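PDB 6HXJ: ATP-citrate lyase beta-subunit from Chlorobium limicola, which probably takes part in the ATP-driven cleavage of citrate with CoA, giving acetyl-CoA and oxaloacetate along with ADP and phosphate. Local coordinates for residues A[153-157]-A[158-162]; A[130-133]-A[134-137]. All blocks are in the same frame, centred on the assembly; numbering follows the deposited sequence.

Interaction 1 of 2, residues A[153-157]-A[158-162]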
# COMPACT_ATOMS: atom_id res chain seq x y z
N GLU A 153 -13.80 73.51 34.40
CA GLU A 153 -12.90 74.36 35.18
C GLU A 153 -11.79 74.87 34.28
O GLU A 153 -11.43 76.04 34.38
CB GLU A 153 -12.30 73.58 36.37
CG GLU A 153 -11.17 74.24 37.12
CD GLU A 153 -10.15 73.25 37.67
OE1 GLU A 153 -9.36 72.71 36.86
OE2 GLU A 153 -10.15 73.02 38.90
N LEU A 154 -11.25 73.99 33.42
CA LEU A 154 -10.21 74.39 32.48
C LEU A 154 -10.76 75.50 31.61
O LEU A 154 -10.12 76.54 31.49
CB LEU A 154 -9.67 73.24 31.62
CG LEU A 154 -8.61 73.71 30.60
CD1 LEU A 154 -7.39 74.33 31.28
CD2 LEU A 154 -8.24 72.64 29.61
N ALA A 155 -11.96 75.32 31.05
CA ALA A 155 -12.62 76.34 30.26
C ALA A 155 -12.76 77.60 31.12
O ALA A 155 -12.38 78.68 30.67
CB ALA A 155 -13.98 75.84 29.81
N LYS A 156 -13.22 77.46 32.37
CA LYS A 156 -13.40 78.58 33.29
C LYS A 156 -12.12 79.39 33.51
O LYS A 156 -12.19 80.62 33.50
CB LYS A 156 -13.98 78.09 34.61
CG LYS A 156 -15.51 78.08 34.55
CD LYS A 156 -16.17 77.75 35.87
CE LYS A 156 -17.68 77.74 35.75
NZ LYS A 156 -18.36 77.82 37.08
N ASP A 157 -10.98 78.72 33.62
CA ASP A 157 -9.66 79.36 33.77
C ASP A 157 -9.34 80.22 32.57
O ASP A 157 -8.69 81.24 32.72
CB ASP A 157 -8.57 78.28 33.89
CG ASP A 157 -8.59 77.42 35.15
OD1 ASP A 157 -9.04 77.93 36.22
OD2 ASP A 157 -8.06 76.28 35.11
N ALA A 158 -9.71 79.76 31.37
CA ALA A 158 -9.47 80.49 30.13
C ALA A 158 -10.25 81.79 30.07
O ALA A 158 -9.73 82.79 29.58
CB ALA A 158 -9.78 79.61 28.93
N GLY A 159 -11.47 81.79 30.61
CA GLY A 159 -12.35 82.95 30.63
C GLY A 159 -13.78 82.62 30.26
O GLY A 159 -14.61 83.52 30.15
N PHE A 160 -14.10 81.32 30.09
CA PHE A 160 -15.45 80.85 29.74
C PHE A 160 -16.40 80.89 30.94
O PHE A 160 -16.06 80.42 32.02
CB PHE A 160 -15.39 79.45 29.11
CG PHE A 160 -14.66 79.43 27.79
CD1 PHE A 160 -13.29 79.17 27.73
CD2 PHE A 160 -15.33 79.68 26.60
CE1 PHE A 160 -12.61 79.18 26.52
CE2 PHE A 160 -14.65 79.68 25.39
CZ PHE A 160 -13.30 79.43 25.35
N GLU A 161 -17.57 81.49 30.75
CA GLU A 161 -18.55 81.65 31.82
C GLU A 161 -19.80 80.80 31.73
O GLU A 161 -20.40 80.68 30.65
CB GLU A 161 -19.06 83.09 31.84
CG GLU A 161 -17.96 84.11 32.08
CD GLU A 161 -17.97 85.31 31.14
OE1 GLU A 161 -18.88 86.16 31.28
OE2 GLU A 161 -17.05 85.42 30.30
N GLY A 162 -20.18 80.21 32.87
CA GLY A 162 -21.37 79.40 33.09
C GLY A 162 -21.69 78.34 32.04
O GLY A 162 -20.94 77.38 31.88
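Phe-160 sets CG anti to its own carbonyl carbon (chi1 -65°), which lays the ring alongside Ala-155, and Gly-159 just before it has a phi of 136°, which turns the chain out of helix 148-158 at its end. This is a Schellman motif with glycine in its usual place, the first residue past the helix.

The six-to-one bond of the motif runs from Phe-160 N to Ala-155 O at 3.2 Å, with an N-H...O angle of 160°. Gly-159 N also reaches Ala-155 O, again at 3.2 Å, so two amides grip this one oxygen. Gly-159 N approaches in the carbonyl plane, whereas Phe-160 N sits well above it. The companion five-to-two bond, from Gly-159 N to Lys-156 O, is weak because it is strongly bent. One residue back, Ala-158 N gives a regular helical bond to Leu-154 O.

The apolar half of the motif is small: Ala-155 CB lies 3.9 Å from Phe-160 CB. The ring meets the helix with its edge, and CD1 comes to 3.1 Å from Ala-155 O, which lies near the ring plane beside its two amide donors. On the neighbouring position of the helix, Lys-156 CA points its hydrogen almost straight at Phe-160 O, 3.5 Å away, and Lys-156 CG lies against the same oxygen before the extended chain runs on.

Beyond the turn, Lys-122 bonds to Gly-159 O and forms a salt bridge with Glu-161. Phe-160 packs edge-to-face with Phe-105 and, with Ala-155, touches Val-168 of helix 163-181, whose N-cap is Gly-162, while Leu-154 rests on Leu-118, Ile-120 and Ile-138 of strands 115-121 and 136-141.

Interaction 2 of 2, residues A[130-133]-A[134-137]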
# COMPACT_ATOMS: atom_id res chain seq x y z
N ASP A 130 -0.44 86.45 18.73
CA ASP A 130 -0.06 87.40 19.78
C ASP A 130 -0.66 87.00 21.12
O ASP A 130 -0.01 87.15 22.16
CB ASP A 130 -0.45 88.85 19.40
CG ASP A 130 0.23 89.94 20.22
OD1 ASP A 130 1.48 90.07 20.12
OD2 ASP A 130 -0.49 90.70 20.91
N ASN A 131 -1.89 86.43 21.09
CA ASN A 131 -2.67 85.94 22.22
C ASN A 131 -2.29 84.51 22.62
O ASN A 131 -3.13 83.61 22.69
CB ASN A 131 -4.18 86.06 21.95
CG ASN A 131 -4.67 87.48 21.87
OD1 ASN A 131 -4.40 88.32 22.74
ND2 ASN A 131 -5.38 87.78 20.80
N TRP A 132 -1.00 84.31 22.88
CA TRP A 132 -0.52 83.02 23.34
C TRP A 132 -0.46 82.93 24.88
O TRP A 132 -0.27 81.84 25.42
CB TRP A 132 0.78 82.59 22.66
CG TRP A 132 0.96 81.10 22.67
CD1 TRP A 132 1.78 80.38 23.49
CD2 TRP A 132 0.19 80.13 21.92
NE1 TRP A 132 1.60 79.03 23.27
CE2 TRP A 132 0.64 78.85 22.31
CE3 TRP A 132 -0.81 80.23 20.94
CZ2 TRP A 132 0.13 77.68 21.74
CZ3 TRP A 132 -1.32 79.06 20.39
CH2 TRP A 132 -0.85 77.81 20.79
N ASP A 133 -0.70 84.05 25.59
CA ASP A 133 -0.75 84.06 27.06
C ASP A 133 -2.15 83.65 27.49
O ASP A 133 -2.36 83.17 28.62
CB ASP A 133 -0.42 85.48 27.61
CG ASP A 133 0.98 85.70 28.17
OD1 ASP A 133 1.91 84.94 27.80
OD2 ASP A 133 1.17 86.67 28.95
N SER A 134 -3.12 83.84 26.57
CA SER A 134 -4.53 83.51 26.78
C SER A 134 -4.74 82.01 26.84
O SER A 134 -5.76 81.56 27.38
CB SER A 134 -5.39 84.13 25.68
OG SER A 134 -5.19 83.58 24.40
N VAL A 135 -3.79 81.24 26.29
CA VAL A 135 -3.79 79.78 26.21
C VAL A 135 -3.55 79.12 27.57
O VAL A 135 -2.53 79.33 28.23
CB VAL A 135 -2.84 79.24 25.11
CG1 VAL A 135 -2.76 77.72 25.14
CG2 VAL A 135 -3.25 79.71 23.73
N ARG A 136 -4.55 78.32 27.98
CA ARG A 136 -4.53 77.51 29.18
C ARG A 136 -4.39 76.07 28.73
O ARG A 136 -5.11 75.59 27.86
CB ARG A 136 -5.79 77.74 30.05
CG ARG A 136 -5.98 79.20 30.49
CD ARG A 136 -4.80 79.74 31.27
NE ARG A 136 -4.88 81.18 31.48
CZ ARG A 136 -3.84 81.94 31.82
NH1 ARG A 136 -4.01 83.25 31.99
NH2 ARG A 136 -2.64 81.41 31.96
N ARG A 137 -3.38 75.41 29.27
CA ARG A 137 -3.06 74.06 28.88
C ARG A 137 -3.08 73.11 30.05
O ARG A 137 -2.60 73.45 31.13
CB ARG A 137 -1.72 73.99 28.12
CG ARG A 137 -0.56 74.75 28.74
CD ARG A 137 0.75 74.43 28.05
NE ARG A 137 0.93 75.17 26.80
CZ ARG A 137 2.06 75.21 26.10
NH1 ARG A 137 3.13 74.54 26.51
NH2 ARG A 137 2.14 75.92 24.98
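Asn-131 is the centre of an inverse gamma turn, which leaves its carbonyl within reach of Ser-134 just before the chain enters strand 136-141, an outer strand, within this chain, of the antiparallel sheet in the ATP-grasp region. The backbone bond closing that turn, from Trp-132 N to Asp-130 O, is weak.

Ser-134 does more of the holding. With chi1 at 68°, OG lies between its own backbone N and carbonyl carbon and donates to Asn-131 O at 2.7 Å. It comes in from above the carbonyl plane, well away from a lone-pair direction. Ser-121 OG on the adjoining side of the hairpin is also hydrogen-bonded to Ser-134 OG, so this hydroxyl ties the turn to the end of strand 115-121.

Trp-132 and Val-135 form the apolar part. Val-135 CG2 lies over one face of the indole, 3.8 Å from the centroid of the six-membered ring, in a CH-pi contact displaced toward the CE3 side. Leu-119 of strand 115-121 touches both residues.

Where the strand begins, the two arginines go separate ways. Arg-136, bent at its second side-chain torsion, brings its guanidinium back so that Asp-133 O lies over one face, 3.7 Å from CZ; this is no hydrogen bond, and the Asp-133 carboxylate stays well apart from the charge. Arg-137 reaches the pyrrole edge of Trp-132, its guanidinium plane 82° from the indole plane, and there NH2 stops 3.6 Å from Trp-132 NE1, two nitrogens meeting without a bond.

How the interactions relate
Interactions 1 and 2 follow each other along the same ATP-grasp region, with centres about 13 Å apart, and they meet where helix 148-158 covers strand 136-141. Arg-136 makes the junction: its CG packs 3.7 Å from Ala-158 CA, and its CB lies 4.0 Å from Leu-154 CD1. The partly buried interaction 1 finishes a helix, and its order comes mainly from backbone amides converging on a carbonyl, with a small apolar patch behind. Interaction 2 is a surface contact leading into a strand; there side chains do most of the work, through a serine hydroxyl, an indole face and two arginines, and Val-135 is its buried residue.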